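Long-range contact in Dot/Icm T4SS effector (Legionella pneumophila, PDB 6VVE), which is an effector kinase that binds ADP and manganese and is activated by the host's inositol hexakisphosphate: residues V226-Y234 / Y260-D270. Sequence-based numbering, arbitrary orientation.
Sequences VYGKDQWLY and YENNRDESLSD
The carboxylate of Asp230 is gripped by Tyr260, near the end of helix 253-262, and by Leu268 and Ser269 of the loop that follows it. It sits at the break between helices 219-229 and 231-239, in the helical part of the kinase fold, well away from the nucleotide-binding sheet. OD2 accepts twice: its syn lone pair takes the backbone N-H of Leu268 at 2.8 Å, and its anti lone pair takes the hydroxyl of Tyr260, with OH 2.5 Å from OD2. Phenol ring and carboxylate are nearly coplanar, 16° apart, which suits an in-plane lone pair. Behind this bond stands Tyr234, whose OH donates to Tyr260 OH over 2.6 Å. The other oxygen, OD1, receives Ser269 N on its syn side at 3.0 Å. Aspartate fits here because a short side chain with two acceptor oxygens can hold consecutive amides and a phenol together, and this donor set would probably favour its ionised form.

Ser269 turns its hydroxyl beside its own backbone N, where Ser269 OG accepts from Trp232 NE1 at 2.7 Å, only 6° out of the ring plane.

Two apolar partners meet the Tyr260 ring on one side. Val226 CG1, anti to the backbone N, lies over the face in a CH-pi contact 4.0 Å from the ring centroid; the beta-branch of valine carries this methyl over the ring while staying close to the helix backbone. On the same side, Tyr227 turns its edge toward the face of Tyr260 in an offset edge-to-face pair, planes at 66°. Leu233 and Leu268 cross methyl to methyl and join Ile256 and Leu275 in greasy packing.

At the outer end, Lys229 NZ hydrogen-bonds to Asn173 O of helix 159-174, while a water that bonds weakly to NZ donates to Asp270 OD1.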
ATOM      1  N   VAL A 226       0.146 -15.025  -6.699  1.00 13.18           N
ATOM      2  CA  VAL A 226      -0.877 -14.860  -7.728  1.00 12.49           C
ATOM      3  C   VAL A 226      -1.992 -13.950  -7.226  1.00 13.27           C
ATOM      4  O   VAL A 226      -2.437 -13.031  -7.931  1.00 14.89           O
ATOM      5  CB  VAL A 226      -1.419 -16.231  -8.160  1.00 15.59           C
ATOM      6  CG1 VAL A 226      -2.595 -16.066  -9.112  1.00 17.45           C
ATOM      7  CG2 VAL A 226      -0.312 -17.048  -8.811  1.00 19.04           C
ATOM      8  N   TYR A 227      -2.452 -14.185  -5.994  1.00  9.74           N
ATOM      9  CA  TYR A 227      -3.526 -13.362  -5.443  1.00 12.22           C
ATOM     10  C   TYR A 227      -3.069 -11.915  -5.269  1.00 13.39           C
ATOM     11  O   TYR A 227      -3.848 -10.971  -5.471  1.00 12.66           O
ATOM     12  CB  TYR A 227      -4.001 -13.928  -4.110  1.00 14.61           C
ATOM     13  CG  TYR A 227      -4.715 -15.259  -4.192  1.00 16.53           C
ATOM     14  CD1 TYR A 227      -5.415 -15.634  -5.331  1.00 17.18           C
ATOM     15  CD2 TYR A 227      -4.711 -16.134  -3.114  1.00 18.14           C
ATOM     16  CE1 TYR A 227      -6.077 -16.841  -5.400  1.00 20.73           C
ATOM     17  CE2 TYR A 227      -5.374 -17.343  -3.172  1.00 22.60           C
ATOM     18  CZ  TYR A 227      -6.058 -17.693  -4.315  1.00 23.45           C
ATOM     19  OH  TYR A 227      -6.720 -18.908  -4.367  1.00 26.10           O
ATOM     20  N   GLY A 228      -1.802 -11.718  -4.908  1.00 11.68           N
ATOM     21  CA  GLY A 228      -1.306 -10.368  -4.705  1.00 13.34           C
ATOM     22  C   GLY A 228      -1.221  -9.573  -5.992  1.00 13.63           C
ATOM     23  O   GLY A 228      -1.579  -8.395  -6.020  1.00 15.29           O
ATOM     24  N   LYS A 229      -0.753 -10.205  -7.078  1.00 12.32           N
ATOM     25  CA  LYS A 229      -0.630  -9.498  -8.345  1.00 15.73           C
ATOM     26  C   LYS A 229      -1.987  -9.090  -8.907  1.00 17.38           C
ATOM     27  O   LYS A 229      -2.066  -8.111  -9.660  1.00  9.99           O
ATOM     28  CB  LYS A 229       0.124 -10.360  -9.356  1.00 28.13           C
ATOM     29  CG  LYS A 229       1.631 -10.440  -9.089  1.00 35.52           C
ATOM     30  CD  LYS A 229       2.404 -10.920 -10.310  1.00 41.31           C
ATOM     31  CE  LYS A 229       2.481  -9.849 -11.395  1.00 42.88           C
ATOM     32  NZ  LYS A 229       3.250  -8.647 -10.959  1.00 39.98           N
ATOM     33  N   ASP A 230      -3.053  -9.822  -8.567  1.00 11.45           N
ATOM     34  CA  ASP A 230      -4.406  -9.499  -9.002  1.00 10.56           C
ATOM     35  C   ASP A 230      -5.217  -8.835  -7.901  1.00  9.95           C
ATOM     36  O   ASP A 230      -6.433  -8.682  -8.040  1.00 11.26           O
ATOM     37  CB  ASP A 230      -5.127 -10.765  -9.487  1.00 10.19           C
ATOM     38  CG  ASP A 230      -4.473 -11.362 -10.736  1.00 15.92           C
ATOM     39  OD1 ASP A 230      -3.686 -10.642 -11.400  1.00 12.44           O
ATOM     40  OD2 ASP A 230      -4.742 -12.546 -11.047  1.00 13.98           O
ATOM     41  N   GLN A 231      -4.568  -8.448  -6.805  1.00 10.29           N
ATOM     42  CA  GLN A 231      -5.258  -7.825  -5.682  1.00 12.03           C
ATOM     43  C   GLN A 231      -6.145  -6.681  -6.144  1.00  9.73           C
ATOM     44  O   GLN A 231      -7.329  -6.608  -5.781  1.00  9.63           O
ATOM     45  CB  GLN A 231      -4.207  -7.331  -4.680  1.00 18.14           C
ATOM     46  CG  GLN A 231      -4.714  -6.926  -3.332  1.00 24.13           C
ATOM     47  CD  GLN A 231      -3.573  -6.608  -2.387  1.00 27.86           C
ATOM     48  OE1 GLN A 231      -2.822  -5.655  -2.599  1.00 12.88           O
ATOM     49  NE2 GLN A 231      -3.416  -7.427  -1.362  1.00 12.49           N
ATOM     50  N   TRP A 232      -5.579  -5.770  -6.938  1.00 10.31           N
ATOM     51  CA  TRP A 232      -6.318  -4.602  -7.406  1.00 19.09           C
ATOM     52  C   TRP A 232      -7.641  -4.997  -8.053  1.00 15.26           C
ATOM     53  O   TRP A 232      -8.648  -4.289  -7.914  1.00  9.79           O
ATOM     54  CB  TRP A 232      -5.461  -3.826  -8.412  1.00 11.40           C
ATOM     55  CG  TRP A 232      -5.169  -4.633  -9.638  1.00 11.49           C
ATOM     56  CD1 TRP A 232      -4.149  -5.524  -9.809  1.00 11.81           C
ATOM     57  CD2 TRP A 232      -5.911  -4.633 -10.861  1.00 11.53           C
ATOM     58  NE1 TRP A 232      -4.215  -6.085 -11.068  1.00 14.41           N
ATOM     59  CE2 TRP A 232      -5.289  -5.550 -11.730  1.00 11.85           C
ATOM     60  CE3 TRP A 232      -7.050  -3.959 -11.301  1.00 11.56           C
ATOM     61  CZ2 TRP A 232      -5.758  -5.789 -13.020  1.00 12.64           C
ATOM     62  CZ3 TRP A 232      -7.514  -4.198 -12.592  1.00 11.94           C
ATOM     63  CH2 TRP A 232      -6.871  -5.107 -13.428  1.00 12.24           C
ATOM     64  N   LEU A 233      -7.655  -6.122  -8.773  1.00 13.56           N
ATOM     65  CA  LEU A 233      -8.868  -6.542  -9.466  1.00  9.25           C
ATOM     66  C   LEU A 233      -9.937  -6.988  -8.483  1.00  8.72           C
ATOM     67  O   LEU A 233     -11.133  -6.718  -8.696  1.00  8.78           O
ATOM     68  CB  LEU A 233      -8.537  -7.662 -10.445  1.00 10.57           C
ATOM     69  CG  LEU A 233      -9.658  -8.186 -11.336  1.00 13.21           C
ATOM     70  CD1 LEU A 233     -10.097  -7.128 -12.328  1.00 10.09           C
ATOM     71  CD2 LEU A 233      -9.207  -9.460 -12.062  1.00 13.18           C
ATOM     72  N   TYR A 234      -9.533  -7.673  -7.405  1.00  9.32           N
ATOM     73  CA  TYR A 234     -10.508  -8.140  -6.422  1.00  9.10           C
ATOM     74  C   TYR A 234     -11.209  -6.963  -5.748  1.00  9.30           C
ATOM     75  O   TYR A 234     -12.433  -6.979  -5.555  1.00 12.14           O
ATOM     76  CB  TYR A 234      -9.832  -8.999  -5.355  1.00  9.13           C
ATOM     77  CG  TYR A 234      -8.960 -10.125  -5.866  1.00  9.22           C
ATOM     78  CD1 TYR A 234      -9.106 -10.630  -7.154  1.00 10.52           C
ATOM     79  CD2 TYR A 234      -8.007 -10.709  -5.039  1.00 11.20           C
ATOM     80  CE1 TYR A 234      -8.305 -11.653  -7.614  1.00 13.64           C
ATOM     81  CE2 TYR A 234      -7.210 -11.750  -5.482  1.00 10.87           C
ATOM     82  CZ  TYR A 234      -7.351 -12.207  -6.773  1.00 13.22           C
ATOM     83  OH  TYR A 234      -6.542 -13.227  -7.205  1.00 13.19           O
ATOM     84  N   TYR A 260      -7.402 -19.652 -12.509  1.00 14.31           N
ATOM     85  CA  TYR A 260      -6.242 -19.985 -11.684  1.00 16.64           C
ATOM     86  C   TYR A 260      -6.025 -21.495 -11.650  1.00 19.04           C
ATOM     87  O   TYR A 260      -4.898 -21.983 -11.805  1.00 20.54           O
ATOM     88  CB  TYR A 260      -6.431 -19.453 -10.259  1.00 15.96           C
ATOM     89  CG  TYR A 260      -6.445 -17.943 -10.125  1.00 13.87           C
ATOM     90  CD1 TYR A 260      -5.666 -17.141 -10.949  1.00 15.14           C
ATOM     91  CD2 TYR A 260      -7.226 -17.328  -9.172  1.00 12.01           C
ATOM     92  CE1 TYR A 260      -5.680 -15.764 -10.825  1.00 14.55           C
ATOM     93  CE2 TYR A 260      -7.245 -15.941  -9.031  1.00 14.24           C
ATOM     94  CZ  TYR A 260      -6.466 -15.170  -9.864  1.00 14.01           C
ATOM     95  OH  TYR A 260      -6.489 -13.802  -9.732  1.00 14.99           O
ATOM     96  N   GLU A 261      -7.104 -22.257 -11.450  1.00 18.96           N
ATOM     97  CA  GLU A 261      -6.975 -23.704 -11.340  1.00 27.44           C
ATOM     98  C   GLU A 261      -6.397 -24.308 -12.607  1.00 17.96           C
ATOM     99  O   GLU A 261      -5.719 -25.343 -12.547  1.00 19.40           O
ATOM    100  CB  GLU A 261      -8.332 -24.332 -11.028  1.00 37.16           C
ATOM    101  CG  GLU A 261      -8.916 -23.906  -9.684  1.00 45.16           C
ATOM    102  CD  GLU A 261     -10.345 -24.381  -9.487  1.00 49.48           C
ATOM    103  OE1 GLU A 261     -10.811 -25.218 -10.292  1.00 51.83           O
ATOM    104  OE2 GLU A 261     -11.002 -23.912  -8.531  1.00 50.16           O
ATOM    105  N   ASN A 262      -6.650 -23.683 -13.761  1.00 17.67           N
ATOM    106  CA  ASN A 262      -6.229 -24.237 -15.045  1.00 19.06           C
ATOM    107  C   ASN A 262      -5.064 -23.488 -15.670  1.00 19.22           C
ATOM    108  O   ASN A 262      -4.574 -23.905 -16.724  1.00 20.60           O
ATOM    109  CB  ASN A 262      -7.411 -24.261 -16.019  1.00 33.41           C
ATOM    110  CG  ASN A 262      -8.472 -25.272 -15.619  1.00 31.16           C
ATOM    111  OD1 ASN A 262      -8.348 -26.459 -15.905  1.00 30.81           O
ATOM    112  ND2 ASN A 262      -9.515 -24.802 -14.940  1.00 30.59           N
ATOM    113  N   ASN A 263      -4.596 -22.401 -15.047  1.00 18.09           N
ATOM    114  CA  ASN A 263      -3.401 -21.662 -15.495  1.00 20.39           C
ATOM    115  C   ASN A 263      -2.512 -21.488 -14.259  1.00 21.92           C
ATOM    116  O   ASN A 263      -2.510 -20.425 -13.628  1.00 20.25           O
ATOM    117  CB  ASN A 263      -3.775 -20.326 -16.127  1.00 17.66           C
ATOM    118  CG  ASN A 263      -4.704 -20.484 -17.325  1.00 19.53           C
ATOM    119  OD1 ASN A 263      -4.259 -20.535 -18.474  1.00 20.94           O
ATOM    120  ND2 ASN A 263      -6.007 -20.565 -17.059  1.00 17.24           N
ATOM    121  N   ARG A 264      -1.780 -22.544 -13.903  1.00 24.22           N
ATOM    122  CA  ARG A 264      -1.069 -22.567 -12.633  1.00 31.26           C
ATOM    123  C   ARG A 264       0.074 -21.559 -12.616  1.00 31.73           C
ATOM    124  O   ARG A 264       0.774 -21.374 -13.614  1.00 21.09           O
ATOM    125  CB  ARG A 264      -0.521 -23.966 -12.355  1.00 38.04           C
ATOM    126  CG  ARG A 264      -1.578 -25.020 -12.083  1.00 44.67           C
ATOM    127  CD  ARG A 264      -0.932 -26.334 -11.659  1.00 56.13           C
ATOM    128  NE  ARG A 264      -1.916 -27.389 -11.424  1.00 63.80           N
ATOM    129  CZ  ARG A 264      -1.610 -28.630 -11.051  1.00 69.83           C
ATOM    130  NH1 ARG A 264      -0.343 -28.977 -10.865  1.00 72.99           N
ATOM    131  NH2 ARG A 264      -2.574 -29.523 -10.865  1.00 70.67           N
ATOM    132  N   ASP A 265       0.275 -20.932 -11.456  1.00 31.94           N
ATOM    133  CA  ASP A 265       1.383 -20.000 -11.238  1.00 29.47           C
ATOM    134  C   ASP A 265       1.342 -18.842 -12.232  1.00 26.40           C
ATOM    135  O   ASP A 265       2.377 -18.378 -12.715  1.00 28.90           O
ATOM    136  CB  ASP A 265       2.729 -20.725 -11.305  1.00 30.66           C
ATOM    137  CG  ASP A 265       2.899 -21.737 -10.186  1.00 38.68           C
ATOM    138  OD1 ASP A 265       2.470 -21.439  -9.054  1.00 39.61           O
ATOM    139  OD2 ASP A 265       3.440 -22.830 -10.441  1.00 43.14           O
ATOM    140  N   GLU A 266       0.138 -18.375 -12.541  1.00 23.79           N
ATOM    141  CA  GLU A 266      -0.054 -17.250 -13.442  1.00 24.94           C
ATOM    142  C   GLU A 266      -1.149 -16.348 -12.890  1.00 22.38           C
ATOM    143  O   GLU A 266      -2.111 -16.813 -12.267  1.00 19.24           O
ATOM    144  CB  GLU A 266      -0.430 -17.706 -14.857  1.00 29.68           C
ATOM    145  CG  GLU A 266       0.723 -18.315 -15.636  1.00 39.98           C
ATOM    146  CD  GLU A 266       0.347 -18.645 -17.065  1.00 49.38           C
ATOM    147  OE1 GLU A 266      -0.858 -18.804 -17.346  1.00 51.23           O
ATOM    148  OE2 GLU A 266       1.262 -18.747 -17.912  1.00 54.58           O
ATOM    149  N   SER A 267      -0.997 -15.050 -13.136  1.00 24.50           N
ATOM    150  CA  SER A 267      -1.954 -14.044 -12.708  1.00 21.69           C
ATOM    151  C   SER A 267      -2.646 -13.444 -13.925  1.00 20.71           C
ATOM    152  O   SER A 267      -2.098 -13.434 -15.031  1.00 18.58           O
ATOM    153  CB  SER A 267      -1.266 -12.937 -11.906  1.00 23.21           C
ATOM    154  OG  SER A 267      -0.287 -12.259 -12.690  1.00 27.38           O
ATOM    155  N   LEU A 268      -3.868 -12.953 -13.711  1.00 18.96           N
ATOM    156  CA  LEU A 268      -4.604 -12.321 -14.792  1.00 17.88           C
ATOM    157  C   LEU A 268      -3.896 -11.070 -15.285  1.00 19.34           C
ATOM    158  O   LEU A 268      -3.945 -10.759 -16.483  1.00 18.09           O
ATOM    159  CB  LEU A 268      -6.020 -11.980 -14.336  1.00 22.95           C
ATOM    160  CG  LEU A 268      -6.879 -13.163 -13.901  1.00 29.95           C
ATOM    161  CD1 LEU A 268      -8.155 -12.684 -13.230  1.00 31.38           C
ATOM    162  CD2 LEU A 268      -7.211 -14.047 -15.091  1.00 37.74           C
ATOM    163  N   SER A 269      -3.220 -10.349 -14.384  1.00 16.59           N
ATOM    164  CA  SER A 269      -2.569  -9.099 -14.770  1.00 19.76           C
ATOM    165  C   SER A 269      -1.423  -9.332 -15.743  1.00 20.50           C
ATOM    166  O   SER A 269      -1.143  -8.468 -16.585  1.00 20.71           O
ATOM    167  CB  SER A 269      -2.071  -8.363 -13.524  1.00 17.17           C
ATOM    168  OG  SER A 269      -3.158  -8.057 -12.657  1.00 16.77           O
ATOM    169  N   ASP A 270      -0.757 -10.482 -15.657  1.00 25.26           N
ATOM    170  CA  ASP A 270       0.294 -10.832 -16.603  1.00 29.60           C
ATOM    171  C   ASP A 270      -0.254 -11.251 -17.963  1.00 31.80           C
ATOM    172  O   ASP A 270       0.537 -11.577 -18.858  1.00 31.00           O
ATOM    173  CB  ASP A 270       1.161 -11.960 -16.041  1.00 37.54           C
ATOM    174  CG  ASP A 270       1.996 -11.522 -14.849  1.00 43.58           C
ATOM    175  OD1 ASP A 270       2.469 -10.365 -14.842  1.00 47.83           O
ATOM    176  OD2 ASP A 270       2.177 -12.340 -13.919  1.00 45.45           O
TER
HETATM  177  O   HOH W   1       3.450  -8.333 -13.859  1.00 39.40           O